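Local coordinates for protein GH26C (Muricauda sp. MAR_2010_75, PDB 6Q78) that probably hydrolyses internal beta-1,4-mannosidic linkages in mannans, as an endo-acting beta-mannanase of glycoside hydrolase family 26, at residues A[87-92]-A[144-149]; A[99-104]-A[373-378]; A[381-384]-A[388-391]. One frame throughout, in Å; residues are numbered along the deposited sequence.

Following the chain from its N terminus, the loop after strand 81-86 supplies 87-92, and interaction 1 closes 51 intervening residues by seating that loop on helix 132-150. Interaction 2 opens inside this closure, at 99-104, and ends far beyond it at 373-378, so the two contacts cross. It joins the start of helix 101-106 to the loop after strand 369-372. Interaction 3 lies farther along the chain, where 381-384 folds back on the start of helix 390-397 across only three residues. A hydrogen bond between Ser-91 and Asn-375 couples interactions 1 and 2, whose centres are 11 Å apart, and Asn-375 also couples interaction 2 to interaction 3.

Interaction 1 (A[87-92]-A[144-149]); sequences DAFSSF and VLRAFD
The guanidinium of Arg-146 lies flat over one face of the Phe-89 ring, its plane only 15° from that of the ring. This stack is also a cation-pi contact: Arg-146 CZ stands 4.0 Å from the centroid of the Phe-89 ring and 26° off the ring normal. NE sits over the middle of the ring, whereas Arg-146 NH2 projects past the rim on the CD1 side, 3.5 Å from Phe-89 CD1. Arg-146 gets there by having CG anti to the backbone N (chi1 164°) and staying extended as far as NE, which carries the charged group from the helix across to the loop.

The apolar part is smaller. At the ring's edge, near its plane, Ala-147 CB comes 4.0 Å from Phe-89 CE2.

One water adds a polar link: it donates to Phe-89 O at 2.7 Å and accepts from Arg-146 NH1 at 3.2 Å. Within the loop, Ser-90 N to Asp-87 O closes a type I turn with Ala-88 and Phe-89 at its corners, and Ser-91 N bonds the same oxygen.

The contact thus seats the loop that follows strand 81-86 on helix 132-150, against strand 112-116, whose Leu-113 touches both Phe-89 and Ala-147.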
loop_
_atom_site.group_PDB
_atom_site.type_symbol
_atom_site.label_atom_id
_atom_site.label_comp_id
_atom_site.label_asym_id
_atom_site.label_seq_id
_atom_site.Cartn_x
_atom_site.Cartn_y
_atom_site.Cartn_z
ATOM N N ASP A 87 -1.253 -2.088 -9.779
ATOM C CA ASP A 87 -1.213 -2.832 -11.047
ATOM C C ASP A 87 -1.045 -1.927 -12.262
ATOM O O ASP A 87 -1.612 -2.162 -13.337
ATOM C CB ASP A 87 -2.426 -3.762 -11.179
ATOM C CG ASP A 87 -2.424 -4.857 -10.130
ATOM O OD1 ASP A 87 -1.356 -5.279 -9.694
ATOM O OD2 ASP A 87 -3.516 -5.304 -9.727
ATOM N N ALA A 88 -0.239 -0.881 -12.101
ATOM C CA ALA A 88 -0.126 0.113 -13.176
ATOM C C ALA A 88 0.411 -0.500 -14.474
ATOM O O ALA A 88 0.129 0.032 -15.556
ATOM C CB ALA A 88 0.776 1.258 -12.725
ATOM N N PHE A 89 1.219 -1.565 -14.402
ATOM C CA PHE A 89 1.811 -2.160 -15.604
ATOM C C PHE A 89 1.038 -3.362 -16.161
ATOM O O PHE A 89 1.444 -3.891 -17.210
ATOM C CB PHE A 89 3.277 -2.533 -15.345
ATOM C CG PHE A 89 4.156 -1.364 -14.922
ATOM C CD1 PHE A 89 4.101 -0.148 -15.575
ATOM C CD2 PHE A 89 5.053 -1.521 -13.885
ATOM C CE1 PHE A 89 4.902 0.917 -15.180
ATOM C CE2 PHE A 89 5.866 -0.455 -13.476
ATOM C CZ PHE A 89 5.780 0.770 -14.137
ATOM N N SER A 90 -0.086 -3.742 -15.540
ATOM C CA SER A 90 -0.829 -4.935 -15.955
ATOM C C SER A 90 -2.347 -4.762 -15.998
ATOM O O SER A 90 -3.044 -5.680 -16.474
ATOM C CB SER A 90 -0.509 -6.085 -14.985
ATOM O OG SER A 90 -0.806 -5.718 -13.623
ATOM N N SER A 91 -2.898 -3.647 -15.507
ATOM C CA SER A 91 -4.340 -3.420 -15.498
ATOM C C SER A 91 -4.609 -2.048 -16.088
ATOM O O SER A 91 -4.027 -1.052 -15.643
ATOM C CB SER A 91 -4.909 -3.522 -14.077
ATOM O OG SER A 91 -6.340 -3.670 -14.118
ATOM N N PHE A 92 -5.437 -2.009 -17.135
ATOM C CA PHE A 92 -5.625 -0.808 -17.920
ATOM C C PHE A 92 -7.101 -0.577 -18.169
ATOM O O PHE A 92 -7.861 -1.532 -18.365
ATOM C CB PHE A 92 -4.926 -0.942 -19.287
ATOM C CG PHE A 92 -3.520 -1.499 -19.203
ATOM C CD1 PHE A 92 -3.299 -2.867 -19.285
ATOM C CD2 PHE A 92 -2.440 -0.650 -19.042
ATOM C CE1 PHE A 92 -2.001 -3.380 -19.217
ATOM C CE2 PHE A 92 -1.143 -1.145 -18.987
ATOM C CZ PHE A 92 -0.923 -2.508 -19.067
ATOM N N VAL A 144 7.355 -5.851 -10.792
ATOM C CA VAL A 144 8.064 -5.298 -9.637
ATOM C C VAL A 144 9.537 -5.042 -9.970
ATOM O O VAL A 144 10.106 -4.005 -9.574
ATOM C CB VAL A 144 7.881 -6.247 -8.437
ATOM C CG1 VAL A 144 8.881 -5.952 -7.281
ATOM C CG2 VAL A 144 6.446 -6.107 -7.908
ATOM N N LEU A 145 10.182 -5.987 -10.667
ATOM C CA LEU A 145 11.578 -5.778 -11.039
ATOM C C LEU A 145 11.706 -4.632 -12.024
ATOM O O LEU A 145 12.653 -3.823 -11.914
ATOM C CB LEU A 145 12.203 -7.050 -11.624
ATOM C CG LEU A 145 12.239 -8.267 -10.703
ATOM C CD1 LEU A 145 12.850 -9.462 -11.487
ATOM C CD2 LEU A 145 13.079 -7.972 -9.470
ATOM N N ARG A 146 10.774 -4.535 -12.991
ATOM C CA ARG A 146 10.738 -3.394 -13.912
ATOM C C ARG A 146 10.606 -2.089 -13.136
ATOM O O ARG A 146 11.337 -1.108 -13.380
ATOM C CB ARG A 146 9.535 -3.558 -14.847
ATOM C CG ARG A 146 9.086 -2.295 -15.627
ATOM C CD ARG A 146 7.988 -2.687 -16.616
ATOM N NE ARG A 146 7.330 -1.569 -17.266
ATOM C CZ ARG A 146 6.253 -1.706 -18.031
ATOM N NH1 ARG A 146 5.714 -2.909 -18.205
ATOM N NH2 ARG A 146 5.705 -0.640 -18.607
ATOM N N ALA A 147 9.680 -2.061 -12.171
ATOM C CA ALA A 147 9.499 -0.852 -11.372
ATOM C C ALA A 147 10.784 -0.487 -10.636
ATOM O O ALA A 147 11.220 0.678 -10.660
ATOM C CB ALA A 147 8.340 -1.047 -10.377
ATOM N N PHE A 148 11.413 -1.465 -9.967
ATOM C CA PHE A 148 12.623 -1.173 -9.210
ATOM C C PHE A 148 13.742 -0.701 -10.135
ATOM O O PHE A 148 14.475 0.243 -9.805
ATOM C CB PHE A 148 13.058 -2.427 -8.446
ATOM C CG PHE A 148 14.327 -2.255 -7.680
ATOM C CD1 PHE A 148 14.347 -1.494 -6.522
ATOM C CD2 PHE A 148 15.497 -2.832 -8.135
ATOM C CE1 PHE A 148 15.513 -1.339 -5.805
ATOM C CE2 PHE A 148 16.688 -2.684 -7.428
ATOM C CZ PHE A 148 16.676 -1.936 -6.245
ATOM N N ASP A 149 13.901 -1.352 -11.303
ATOM C CA ASP A 149 14.959 -0.916 -12.229
ATOM C C ASP A 149 14.761 0.526 -12.674
ATOM O O ASP A 149 15.738 1.208 -13.005
ATOM C CB ASP A 149 15.004 -1.816 -13.467
ATOM C CG ASP A 149 15.629 -3.187 -13.216
ATOM O OD1 ASP A 149 16.198 -3.411 -12.121
ATOM O OD2 ASP A 149 15.555 -4.038 -14.160
HETATM O O HOH W 1 2.782 -3.077 -19.406
#

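Interaction 2 (A[99-104]-A[373-378]); sequences DSDIKK and WYNYQD
Asp-101 and Asn-375 meet through one hydrogen bond: Asn-375 ND2 donates to Asp-101 OD2 at 2.9 Å, nearly straight at 174°. The carboxylate oxygen uses its anti lone pair and lies almost in the amide plane of Asn-375, although the two flat groups are turned 32° from each other. Asp-101 CG is anti to its carbonyl carbon (chi1 -73°), which directs OD2 across to the asparagine.

Further hydrogen bonds hold both groups. OD2 also takes Tyr-93 N, while the Asn-375 amide is gripped at both ends, with ND2 giving to Thr-382 O and OD1 receiving Cys-381 N, so its rotation is fixed.

The ionic part lies within 99-104. Lys-104 NZ forms a salt bridge with Asp-101 OD1 at 2.8 Å and donates to Asp-99 O at 2.7 Å. Replacing Asp-101 by an alanine would probably leave the ammonium of Lys-104 without its negative mate and Asn-375 ND2 without one acceptor.

A side-chain N-cap starts the helix: Ser-100 OG accepts from Lys-103 N at 3.1 Å.

The buried contact therefore joins the first turn of helix 101-106 to the loop between strands 369-372 and 379-380, beside strand 81-86, where Ile-102 packs on Gln-85.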
loop_
_atom_site.group_PDB
_atom_site.type_symbol
_atom_site.label_atom_id
_atom_site.label_comp_id
_atom_site.label_asym_id
_atom_site.label_seq_id
_atom_site.Cartn_x
_atom_site.Cartn_y
_atom_site.Cartn_z
ATOM N N ASP A 99 1.712 0.991 -22.493
ATOM C CA ASP A 99 2.162 1.854 -21.404
ATOM C C ASP A 99 1.132 1.871 -20.271
ATOM O O ASP A 99 -0.072 1.716 -20.503
ATOM C CB ASP A 99 2.319 3.282 -21.930
ATOM C CG ASP A 99 3.504 3.443 -22.866
ATOM O OD1 ASP A 99 4.416 2.583 -22.832
ATOM O OD2 ASP A 99 3.515 4.434 -23.620
ATOM N N SER A 100 1.603 2.095 -19.034
ATOM C CA SER A 100 0.688 2.329 -17.922
ATOM C C SER A 100 -0.283 3.448 -18.282
ATOM O O SER A 100 0.051 4.371 -19.044
ATOM C CB SER A 100 1.494 2.740 -16.672
ATOM O OG SER A 100 2.089 4.039 -16.794
ATOM N N ASP A 101 -1.511 3.375 -17.743
ATOM C CA ASP A 101 -2.457 4.449 -18.024
ATOM C C ASP A 101 -1.912 5.798 -17.578
ATOM O O ASP A 101 -2.130 6.802 -18.254
ATOM C CB ASP A 101 -3.818 4.186 -17.376
ATOM C CG ASP A 101 -4.605 3.096 -18.070
ATOM O OD1 ASP A 101 -4.229 2.690 -19.192
ATOM O OD2 ASP A 101 -5.645 2.658 -17.518
ATOM N N ILE A 102 -1.198 5.861 -16.447
ATOM C CA ILE A 102 -0.668 7.153 -16.027
ATOM C C ILE A 102 0.327 7.690 -17.046
ATOM O O ILE A 102 0.370 8.900 -17.284
ATOM C CB ILE A 102 -0.128 7.085 -14.586
ATOM C CG1 ILE A 102 -1.321 7.145 -13.626
ATOM C CG2 ILE A 102 0.831 8.238 -14.254
ATOM C CD1 ILE A 102 -0.940 6.891 -12.161
ATOM N N LYS A 103 1.103 6.812 -17.692
ATOM C CA LYS A 103 2.004 7.283 -18.757
ATOM C C LYS A 103 1.244 7.645 -20.034
ATOM O O LYS A 103 1.595 8.622 -20.708
ATOM C CB LYS A 103 3.072 6.229 -19.050
ATOM C CG LYS A 103 4.062 6.652 -20.145
ATOM C CD LYS A 103 5.200 5.651 -20.214
ATOM C CE LYS A 103 5.928 5.765 -21.522
ATOM N NZ LYS A 103 6.662 7.027 -21.598
ATOM N N LYS A 104 0.185 6.895 -20.382
ATOM C CA LYS A 104 -0.649 7.331 -21.509
ATOM C C LYS A 104 -1.152 8.746 -21.286
ATOM O O LYS A 104 -1.269 9.535 -22.233
ATOM C CB LYS A 104 -1.874 6.417 -21.688
ATOM C CG LYS A 104 -1.612 4.919 -22.005
ATOM C CD LYS A 104 -2.954 4.236 -22.279
ATOM C CE LYS A 104 -2.837 2.771 -22.615
ATOM N NZ LYS A 104 -2.617 1.927 -21.389
ATOM N N TRP A 373 -6.215 3.044 -6.638
ATOM C CA TRP A 373 -6.509 1.668 -7.000
ATOM C C TRP A 373 -6.394 1.492 -8.516
ATOM O O TRP A 373 -6.145 2.446 -9.253
ATOM C CB TRP A 373 -7.864 1.220 -6.425
ATOM C CG TRP A 373 -7.964 -0.260 -6.284
ATOM C CD1 TRP A 373 -8.889 -1.076 -6.878
ATOM C CD2 TRP A 373 -7.109 -1.126 -5.504
ATOM N NE1 TRP A 373 -8.657 -2.388 -6.541
ATOM C CE2 TRP A 373 -7.580 -2.451 -5.694
ATOM C CE3 TRP A 373 -6.009 -0.905 -4.662
ATOM C CZ2 TRP A 373 -6.977 -3.560 -5.086
ATOM C CZ3 TRP A 373 -5.403 -2.015 -4.058
ATOM C CH2 TRP A 373 -5.893 -3.324 -4.283
ATOM N N TYR A 374 -6.550 0.262 -8.994
ATOM C CA TYR A 374 -6.329 0.001 -10.412
ATOM C C TYR A 374 -7.470 0.533 -11.287
ATOM O O TYR A 374 -8.620 0.705 -10.847
ATOM C CB TYR A 374 -6.024 -1.471 -10.718
ATOM C CG TYR A 374 -6.932 -2.541 -10.155
ATOM C CD1 TYR A 374 -8.274 -2.628 -10.511
ATOM C CD2 TYR A 374 -6.415 -3.507 -9.294
ATOM C CE1 TYR A 374 -9.087 -3.673 -10.013
ATOM C CE2 TYR A 374 -7.210 -4.532 -8.807
ATOM C CZ TYR A 374 -8.516 -4.605 -9.167
ATOM O OH TYR A 374 -9.309 -5.638 -8.662
ATOM N N ASN A 375 -7.142 0.757 -12.555
ATOM C CA ASN A 375 -8.151 0.909 -13.609
ATOM C C ASN A 375 -8.452 -0.459 -14.189
ATOM O O ASN A 375 -7.553 -1.287 -14.309
ATOM C CB ASN A 375 -7.576 1.776 -14.737
ATOM C CG ASN A 375 -7.411 3.250 -14.359
ATOM O OD1 ASN A 375 -7.946 3.740 -13.364
ATOM N ND2 ASN A 375 -6.651 3.972 -15.196
ATOM N N TYR A 376 -9.715 -0.705 -14.541
ATOM C CA TYR A 376 -10.084 -2.049 -14.974
ATOM C C TYR A 376 -11.359 -1.992 -15.802
ATOM O O TYR A 376 -12.360 -1.431 -15.355
ATOM C CB TYR A 376 -10.331 -2.921 -13.727
ATOM C CG TYR A 376 -10.720 -4.349 -14.039
ATOM C CD1 TYR A 376 -9.772 -5.275 -14.440
ATOM C CD2 TYR A 376 -12.031 -4.763 -13.928
ATOM C CE1 TYR A 376 -10.131 -6.590 -14.728
ATOM C CE2 TYR A 376 -12.396 -6.065 -14.211
ATOM C CZ TYR A 376 -11.438 -6.969 -14.604
ATOM O OH TYR A 376 -11.814 -8.269 -14.880
ATOM N N GLN A 377 -11.304 -2.560 -17.014
ATOM C CA GLN A 377 -12.462 -2.582 -17.908
ATOM C C GLN A 377 -13.036 -1.177 -18.077
ATOM O O GLN A 377 -12.299 -0.275 -18.470
ATOM C CB GLN A 377 -13.492 -3.615 -17.444
ATOM C CG GLN A 377 -12.895 -5.017 -17.435
ATOM C CD GLN A 377 -13.909 -6.113 -17.150
ATOM O OE1 GLN A 377 -14.979 -5.869 -16.589
ATOM N NE2 GLN A 377 -13.569 -7.339 -17.547
ATOM N N ASP A 378 -14.326 -0.956 -17.778
ATOM C CA ASP A 378 -14.921 0.362 -17.997
ATOM C C ASP A 378 -14.882 1.271 -16.781
ATOM O O ASP A 378 -15.569 2.300 -16.774
ATOM C CB ASP A 378 -16.367 0.215 -18.475
ATOM C CG ASP A 378 -16.448 -0.321 -19.873
ATOM O OD1 ASP A 378 -15.663 0.131 -20.730
ATOM O OD2 ASP A 378 -17.298 -1.206 -20.108
#

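Interaction 3 (A[381-384]-A[388-391]); sequences CTPV and PSAN
The pyrrolidine ring of Pro-383 is the nearest to a flat group that crosses this contact. Ser-389 OG stands above one side of its mean plane, displaced toward the CB-CG bond, 3.5 Å from Pro-383 CB. Beyond that same bond and closer to the ring plane comes the backbone of Ala-390, whose CA is 3.7 Å from Pro-383 CG. The other flat group is the carbonyl of Pro-388, and Ser-389 OG donates to Pro-388 O at 2.7 Å, well to the side of the C=O axis (103°), in the carbonyl plane on a lone pair. The chi1 of 73° sets OG between the backbone N and the carbonyl carbon, where it can reach back to Pro-388 O and lie against Pro-383.

Across the segments the contact is van der Waals packing: Ala-390 CB reaches Pro-383 CB at 4.3 Å and Val-384 O at 4.0 Å. Tyr-380 OH bonds Pro-388 O as well. Pro-383 and Ala-390 both touch Met-105 of helix 101-106.

Ser-389 occupies the N-cap position of helix 390-397 without a side-chain capping bond. The loop after strand 379-380 folds back on this first turn, beyond 369-372, the last strand of the family 26 TIM-barrel fold.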
loop_
_atom_site.group_PDB
_atom_site.type_symbol
_atom_site.label_atom_id
_atom_site.label_comp_id
_atom_site.label_asym_id
_atom_site.label_seq_id
_atom_site.Cartn_x
_atom_site.Cartn_y
_atom_site.Cartn_z
ATOM N N CYS A 381 -10.042 5.105 -12.093
ATOM C CA CYS A 381 -9.839 6.167 -11.129
ATOM C C CYS A 381 -8.662 7.061 -11.472
ATOM O O CYS A 381 -8.414 8.028 -10.752
ATOM C CB CYS A 381 -9.733 5.632 -9.692
ATOM S SG CYS A 381 -8.259 4.641 -9.374
ATOM N N THR A 382 -7.922 6.753 -12.540
ATOM C CA THR A 382 -7.067 7.760 -13.156
ATOM C C THR A 382 -7.406 7.786 -14.641
ATOM O O THR A 382 -7.635 6.735 -15.255
ATOM C CB THR A 382 -5.558 7.447 -12.966
ATOM O OG1 THR A 382 -5.231 6.183 -13.571
ATOM C CG2 THR A 382 -5.159 7.476 -11.475
ATOM N N PRO A 383 -7.480 8.975 -15.245
ATOM C CA PRO A 383 -7.987 9.075 -16.619
ATOM C C PRO A 383 -6.897 8.808 -17.648
ATOM O O PRO A 383 -5.694 8.814 -17.351
ATOM C CB PRO A 383 -8.441 10.539 -16.713
ATOM C CG PRO A 383 -7.466 11.261 -15.805
ATOM C CD PRO A 383 -7.328 10.292 -14.605
ATOM N N VAL A 384 -7.352 8.534 -18.869
ATOM C CA VAL A 384 -6.469 8.523 -20.033
ATOM C C VAL A 384 -6.986 9.620 -20.960
ATOM O O VAL A 384 -8.089 10.146 -20.741
ATOM C CB VAL A 384 -6.412 7.139 -20.706
ATOM C CG1 VAL A 384 -5.826 6.072 -19.731
ATOM C CG2 VAL A 384 -7.752 6.742 -21.274
ATOM N N PRO A 388 -13.303 12.197 -19.294
ATOM C CA PRO A 388 -13.596 13.254 -18.342
ATOM C C PRO A 388 -12.653 13.040 -17.146
ATOM O O PRO A 388 -12.503 11.889 -16.703
ATOM C CB PRO A 388 -15.042 12.974 -17.929
ATOM C CG PRO A 388 -15.618 12.232 -19.055
ATOM C CD PRO A 388 -14.498 11.429 -19.646
ATOM N N SER A 389 -12.132 14.159 -16.665
ATOM C CA SER A 389 -11.130 14.413 -15.609
ATOM C C SER A 389 -9.685 14.440 -16.115
ATOM O O SER A 389 -8.807 14.718 -15.346
ATOM C CB SER A 389 -11.197 13.524 -14.348
ATOM O OG SER A 389 -10.740 12.233 -14.673
ATOM N N ALA A 390 -9.458 14.252 -17.412
ATOM C CA ALA A 390 -8.087 14.247 -17.896
ATOM C C ALA A 390 -7.348 15.551 -17.636
ATOM O O ALA A 390 -6.268 15.545 -17.120
ATOM C CB ALA A 390 -8.087 13.926 -19.390
ATOM N N ASN A 391 -7.955 16.692 -17.946
ATOM C CA ASN A 391 -7.284 17.960 -17.718
ATOM C C ASN A 391 -7.047 18.246 -16.243
ATOM O O ASN A 391 -6.029 18.756 -15.851
ATOM C CB ASN A 391 -8.002 19.126 -18.423
ATOM C CG ASN A 391 -7.210 20.419 -18.345
ATOM O OD1 ASN A 391 -7.571 21.325 -17.625
ATOM N ND2 ASN A 391 -6.104 20.480 -19.079
#